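Local coordinates for cyclic nucleotide-binding protein (Ruegeria pomeroyi, PDB 3FX3) that probably binds DNA as a transcription regulator of the Crp family, joining a cyclic nucleotide-binding domain to a helix-turn-helix domain, at residues Arg14-Leu17 against Leu18-Ser21; Ser130-Ala133 against Thr134-Gly137. All blocks are in the same frame, centred on the assembly; numbering follows the deposited sequence. Where two conformers were deposited one is given.

How the contacts relate
Contacts 1 and 2 follow each other along the chain and touch in space, their centres about 12 Å apart. Contact 1 caps and turns the short helix 17-20 near the N-terminus; contact 2 covers about two turns of the long helix 125-147. Ser21 of contact 1 makes most of this meeting: its O lies 3.5 Å from Ile131 CG2, its OG 3.8 Å from Thr135 CG2, and its CA 3.9 Å from Thr134 CG2. Both contacts also serve the surface between subunits, since each touches the second subunit, in which Phe136 packs on Ser21 and His140 on Leu17.

Contact 1 (Arg14-Leu17 against Leu18-Ser21); sequences RNSL and LIRS
Arg20 folds back over the turn that precedes its own helix and brings its guanidinium to the carbonyl of Asn15. The bend lies at the third torsion (chi3 -80°), which turns NE in toward the backbone, where it donates to Asn15 O at 2.9 Å. The fit is imperfect, since NE sits above the carbonyl plane and the oxygen is tilted from the guanidinium plane; a weak bond from Arg20 NH2 adds to the hold. Leu17 CD1 lies over one face of the guanidinium, while the CG of Arg20 passes 3.5 Å from Arg14 O.

The hydroxyl of Ser16 turns to the first amides of the helix. A chi1 of 71° tucks OG in among the backbone atoms, where it accepts from Ile19 N at 3.2 Å in a nearly straight bond, and it is also hydrogen-bonded to Ala13 O. Ile19 CG1 passes 3.4 Å from the same OG, and its other branch, CG2, rests 3.7 Å from Arg14 CA. The aliphatic start of Arg14 crosses this isoleucine obliquely, while its NH2 forms a salt bridge with Asp28; both side chains also touch Val27 of helix 24-31.

At the far end Ser21 closes the turn. Its OG donates to Leu17 O at 2.6 Å, and Ser21 N reaches that same oxygen from the opposite face of the carbonyl plane, so two bonds grip one buried acceptor. The backbone bond from Arg20 N to Ser16 O, 2.8 Å, adds a further helical link. Ser16 thus stands at the N-cap of a short helix, its side chain bonded to the amide three residues on: the classic serine N-cap, here starting helix 17-20 beside the beta strands of the cyclic nucleotide-binding domain.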
ATOM      1  N   ARG B  14     -13.747 -13.104   1.788  1.00 30.17           N
ATOM      2  CA  ARG B  14     -12.356 -13.461   2.138  1.00 31.26           C
ATOM      3  C   ARG B  14     -11.286 -12.763   1.289  1.00 31.58           C
ATOM      4  O   ARG B  14     -10.141 -12.693   1.677  1.00 32.62           O
ATOM      5  CB  ARG B  14     -12.183 -14.973   2.110  1.00 31.87           C
ATOM      6  CG  ARG B  14     -12.842 -15.687   3.304  1.00 32.74           C
ATOM      7  CD  ARG B  14     -12.926 -17.188   3.073  1.00 35.78           C
ATOM      8  NE  ARG B  14     -13.424 -17.895   4.251  1.00 37.36           N
ATOM      9  CZ  ARG B  14     -12.680 -18.217   5.315  1.00 38.90           C
ATOM     10  NH1 ARG B  14     -11.386 -17.912   5.379  1.00 38.60           N
ATOM     11  NH2 ARG B  14     -13.229 -18.862   6.332  1.00 39.74           N
ATOM     12  N   ASN B  15     -11.674 -12.221   0.147  0.50 31.67           N
ATOM     13  CA  ASN B  15     -10.768 -11.424  -0.664  0.50 31.82           C
ATOM     14  C   ASN B  15     -10.583  -9.988  -0.162  0.50 31.42           C
ATOM     15  O   ASN B  15      -9.716  -9.276  -0.656  0.50 31.11           O
ATOM     16  CB  ASN B  15     -11.287 -11.391  -2.110  0.50 32.28           C
ATOM     17  CG  ASN B  15     -11.293 -12.760  -2.759  0.50 32.23           C
ATOM     18  OD1 ASN B  15     -10.439 -13.611  -2.475  0.50 32.54           O
ATOM     19  ND2 ASN B  15     -12.265 -12.986  -3.628  0.50 32.98           N
ATOM     20  N   SER B  16     -11.397  -9.554   0.800  1.00 30.97           N
ATOM     21  CA  SER B  16     -11.327  -8.174   1.277  1.00 31.02           C
ATOM     22  C   SER B  16     -10.116  -7.915   2.186  1.00 30.96           C
ATOM     23  O   SER B  16      -9.623  -8.804   2.867  1.00 30.85           O
ATOM     24  CB  SER B  16     -12.593  -7.797   2.037  1.00 30.98           C
ATOM     25  OG  SER B  16     -12.662  -8.446   3.302  1.00 28.77           O
ATOM     26  N   LEU B  17      -9.666  -6.681   2.181  1.00 30.52           N
ATOM     27  CA  LEU B  17      -8.631  -6.220   3.090  1.00 31.87           C
ATOM     28  C   LEU B  17      -8.894  -6.590   4.564  1.00 31.50           C
ATOM     29  O   LEU B  17      -7.999  -7.094   5.259  1.00 31.46           O
ATOM     30  CB  LEU B  17      -8.510  -4.699   2.954  1.00 32.22           C
ATOM     31  CG  LEU B  17      -7.392  -4.047   3.723  1.00 35.14           C
ATOM     32  CD1 LEU B  17      -6.083  -4.478   3.023  1.00 37.61           C
ATOM     33  CD2 LEU B  17      -7.548  -2.518   3.777  1.00 33.24           C
ATOM     34  N   LEU B  18     -10.108  -6.339   5.037  1.00 30.31           N
ATOM     35  CA  LEU B  18     -10.479  -6.686   6.412  1.00 30.27           C
ATOM     36  C   LEU B  18     -10.213  -8.164   6.709  1.00 29.86           C
ATOM     37  O   LEU B  18      -9.522  -8.509   7.669  1.00 28.97           O
ATOM     38  CB  LEU B  18     -11.947  -6.402   6.660  1.00 29.67           C
ATOM     39  CG  LEU B  18     -12.491  -6.771   8.037  1.00 31.12           C
ATOM     40  CD1 LEU B  18     -11.853  -5.927   9.157  1.00 31.12           C
ATOM     41  CD2 LEU B  18     -14.004  -6.595   8.022  1.00 33.24           C
ATOM     42  N   ILE B  19     -10.783  -9.026   5.877  1.00 29.39           N
ATOM     43  CA  ILE B  19     -10.778 -10.444   6.177  1.00 29.56           C
ATOM     44  C   ILE B  19      -9.396 -11.081   5.892  1.00 30.21           C
ATOM     45  O   ILE B  19      -8.919 -11.908   6.663  1.00 29.89           O
ATOM     46  CB  ILE B  19     -11.909 -11.178   5.442  1.00 29.60           C
ATOM     47  CG1 ILE B  19     -13.267 -10.564   5.832  1.00 29.34           C
ATOM     48  CG2 ILE B  19     -11.847 -12.704   5.754  1.00 26.93           C
ATOM     49  CD1 ILE B  19     -13.614 -10.611   7.357  1.00 29.42           C
ATOM     50  N   ARG B  20      -8.740 -10.644   4.832  1.00 30.99           N
ATOM     51  CA  ARG B  20      -7.372 -11.081   4.566  1.00 33.57           C
ATOM     52  C   ARG B  20      -6.419 -10.733   5.709  1.00 33.06           C
ATOM     53  O   ARG B  20      -5.421 -11.398   5.860  1.00 33.36           O
ATOM     54  CB  ARG B  20      -6.793 -10.412   3.319  1.00 33.60           C
ATOM     55  CG  ARG B  20      -7.101 -11.071   2.007  1.00 38.94           C
ATOM     56  CD  ARG B  20      -6.386 -10.256   0.906  1.00 45.58           C
ATOM     57  NE  ARG B  20      -7.129  -9.032   0.548  1.00 50.58           N
ATOM     58  CZ  ARG B  20      -6.609  -7.895   0.039  1.00 51.92           C
ATOM     59  NH1 ARG B  20      -5.292  -7.735  -0.163  1.00 51.61           N
ATOM     60  NH2 ARG B  20      -7.439  -6.898  -0.279  1.00 52.08           N
ATOM     61  N   SER B  21      -6.685  -9.655   6.444  1.00 32.22           N
ATOM     62  CA  SER B  21      -5.796  -9.258   7.527  1.00 32.06           C
ATOM     63  C   SER B  21      -5.946 -10.096   8.799  1.00 31.59           C
ATOM     64  O   SER B  21      -5.097 -10.017   9.680  1.00 31.54           O
ATOM     65  CB  SER B  21      -6.023  -7.803   7.863  1.00 32.39           C
ATOM     66  OG  SER B  21      -5.787  -7.020   6.685  1.00 32.31           O
TER

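Contact 2 (Ser130-Ala133 against Thr134-Gly137)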
ATOM      1  N   SER B 130      -1.460  -9.890  15.911  1.00 25.90           N
ATOM      2  CA  SER B 130      -1.316 -10.631  14.625  1.00 25.76           C
ATOM      3  C   SER B 130      -1.818  -9.843  13.466  1.00 24.24           C
ATOM      4  O   SER B 130      -1.181  -9.803  12.436  1.00 23.91           O
ATOM      5  CB  SER B 130      -2.072 -11.952  14.633  1.00 26.16           C
ATOM      6  OG  SER B 130      -1.565 -12.619  15.744  1.00 31.47           O
ATOM      7  N   ILE B 131      -2.974  -9.222  13.643  1.00 23.86           N
ATOM      8  CA  ILE B 131      -3.543  -8.414  12.583  1.00 24.21           C
ATOM      9  C   ILE B 131      -2.600  -7.277  12.219  1.00 23.67           C
ATOM     10  O   ILE B 131      -2.324  -7.034  11.055  1.00 24.49           O
ATOM     11  CB  ILE B 131      -4.948  -7.888  12.891  1.00 23.98           C
ATOM     12  CG1 ILE B 131      -5.902  -9.053  13.188  1.00 24.31           C
ATOM     13  CG2 ILE B 131      -5.474  -7.092  11.648  1.00 23.52           C
ATOM     14  CD1 ILE B 131      -7.250  -8.651  13.827  1.00 22.82           C
ATOM     15  N   LEU B 132      -2.061  -6.618  13.215  1.00 23.88           N
ATOM     16  CA  LEU B 132      -1.150  -5.495  12.970  1.00 24.28           C
ATOM     17  C   LEU B 132       0.139  -5.959  12.327  1.00 24.17           C
ATOM     18  O   LEU B 132       0.710  -5.234  11.504  1.00 23.94           O
ATOM     19  CB  LEU B 132      -0.887  -4.748  14.293  1.00 24.00           C
ATOM     20  CG  LEU B 132      -0.057  -3.466  14.258  1.00 26.75           C
ATOM     21  CD1 LEU B 132      -0.705  -2.387  13.341  1.00 22.95           C
ATOM     22  CD2 LEU B 132       0.182  -2.926  15.727  1.00 21.59           C
ATOM     23  N   ALA B 133       0.632  -7.146  12.699  1.00 23.19           N
ATOM     24  CA  ALA B 133       1.841  -7.659  12.042  1.00 23.40           C
ATOM     25  C   ALA B 133       1.540  -7.728  10.535  1.00 23.95           C
ATOM     26  O   ALA B 133       2.314  -7.228   9.713  1.00 22.93           O
ATOM     27  CB  ALA B 133       2.254  -9.041  12.566  1.00 22.48           C
ATOM     28  N   THR B 134       0.377  -8.293  10.202  1.00 24.33           N
ATOM     29  CA  THR B 134      -0.015  -8.502   8.815  1.00 24.02           C
ATOM     30  C   THR B 134      -0.160  -7.177   8.052  1.00 24.63           C
ATOM     31  O   THR B 134       0.339  -7.059   6.930  1.00 24.85           O
ATOM     32  CB  THR B 134      -1.294  -9.339   8.742  1.00 24.44           C
ATOM     33  OG1 THR B 134      -1.004 -10.633   9.273  1.00 21.91           O
ATOM     34  CG2 THR B 134      -1.865  -9.462   7.216  1.00 23.45           C
ATOM     35  N   THR B 135      -0.799  -6.176   8.672  1.00 24.67           N
ATOM     36  CA  THR B 135      -1.030  -4.941   8.017  1.00 24.44           C
ATOM     37  C   THR B 135       0.283  -4.190   7.851  1.00 24.30           C
ATOM     38  O   THR B 135       0.483  -3.545   6.822  1.00 24.35           O
ATOM     39  CB  THR B 135      -2.138  -4.066   8.697  1.00 26.05           C
ATOM     40  OG1 THR B 135      -1.759  -3.713  10.021  1.00 27.91           O
ATOM     41  CG2 THR B 135      -3.473  -4.795   8.764  1.00 27.71           C
ATOM     42  N   PHE B 136       1.212  -4.302   8.798  1.00 23.56           N
ATOM     43  CA  PHE B 136       2.539  -3.695   8.585  1.00 24.12           C
ATOM     44  C   PHE B 136       3.251  -4.306   7.391  1.00 24.02           C
ATOM     45  O   PHE B 136       3.865  -3.600   6.589  1.00 23.28           O
ATOM     46  CB  PHE B 136       3.434  -3.782   9.824  1.00 23.82           C
ATOM     47  CG  PHE B 136       3.267  -2.613  10.799  1.00 26.95           C
ATOM     48  CD1 PHE B 136       3.476  -1.293  10.387  1.00 30.16           C
ATOM     49  CD2 PHE B 136       2.964  -2.834  12.123  1.00 26.96           C
ATOM     50  CE1 PHE B 136       3.356  -0.220  11.305  1.00 31.41           C
ATOM     51  CE2 PHE B 136       2.866  -1.769  13.049  1.00 29.97           C
ATOM     52  CZ  PHE B 136       3.023  -0.478  12.640  1.00 28.32           C
ATOM     53  N   GLY B 137       3.175  -5.621   7.251  1.00 24.27           N
ATOM     54  CA  GLY B 137       3.927  -6.263   6.165  1.00 24.71           C
ATOM     55  C   GLY B 137       3.307  -5.813   4.840  1.00 24.94           C
ATOM     56  O   GLY B 137       4.000  -5.518   3.858  1.00 25.84           O
TER
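Thr134, Thr135, Phe136 and Gly137 give their amide hydrogens to the carbonyls of Ser130, Ile131, Leu132 and Ala133, each four residues earlier. These are the regular i to i+4 bonds of an alpha helix, running from 2.9 Å for Phe136 N to Leu132 O up to 3.1 Å for Gly137 N to Ala133 O.

The apolar contact is carried by Leu132 and Phe136, one turn apart and running alongside each other in the same direction. Leu132 CG and CD1 both come within 3.6 Å of Phe136 CE2, so one corner of the ring sits against the branch point of the leucine. The CG of Leu132 stands anti to the backbone N (chi1 -175°), which carries the methyl groups along the helix to the ring. Ile131 and Thr135 meet more loosely, their CG2 methyls 4.2 Å apart.

Among the polar groups, Thr135 OG1 is hydrogen-bonded to Thr135 OG1 of the second subunit and lies 3.3 Å from Leu132 O. Thr134 OG1 is bonded to Arg93 NH2 of the second subunit, and Ser130 OG to Glu126 O of its own helix.

All this belongs to helix 125-147, which in the Crp family forms the dimer interface. Here Ile131 and Leu132 pack on Leu132 and Ile131 of the second subunit, while Ile131 also touches Phe117 and Met121 of helix 114-123 and Leu22 and Pro23 of the loop that follows helix 17-20.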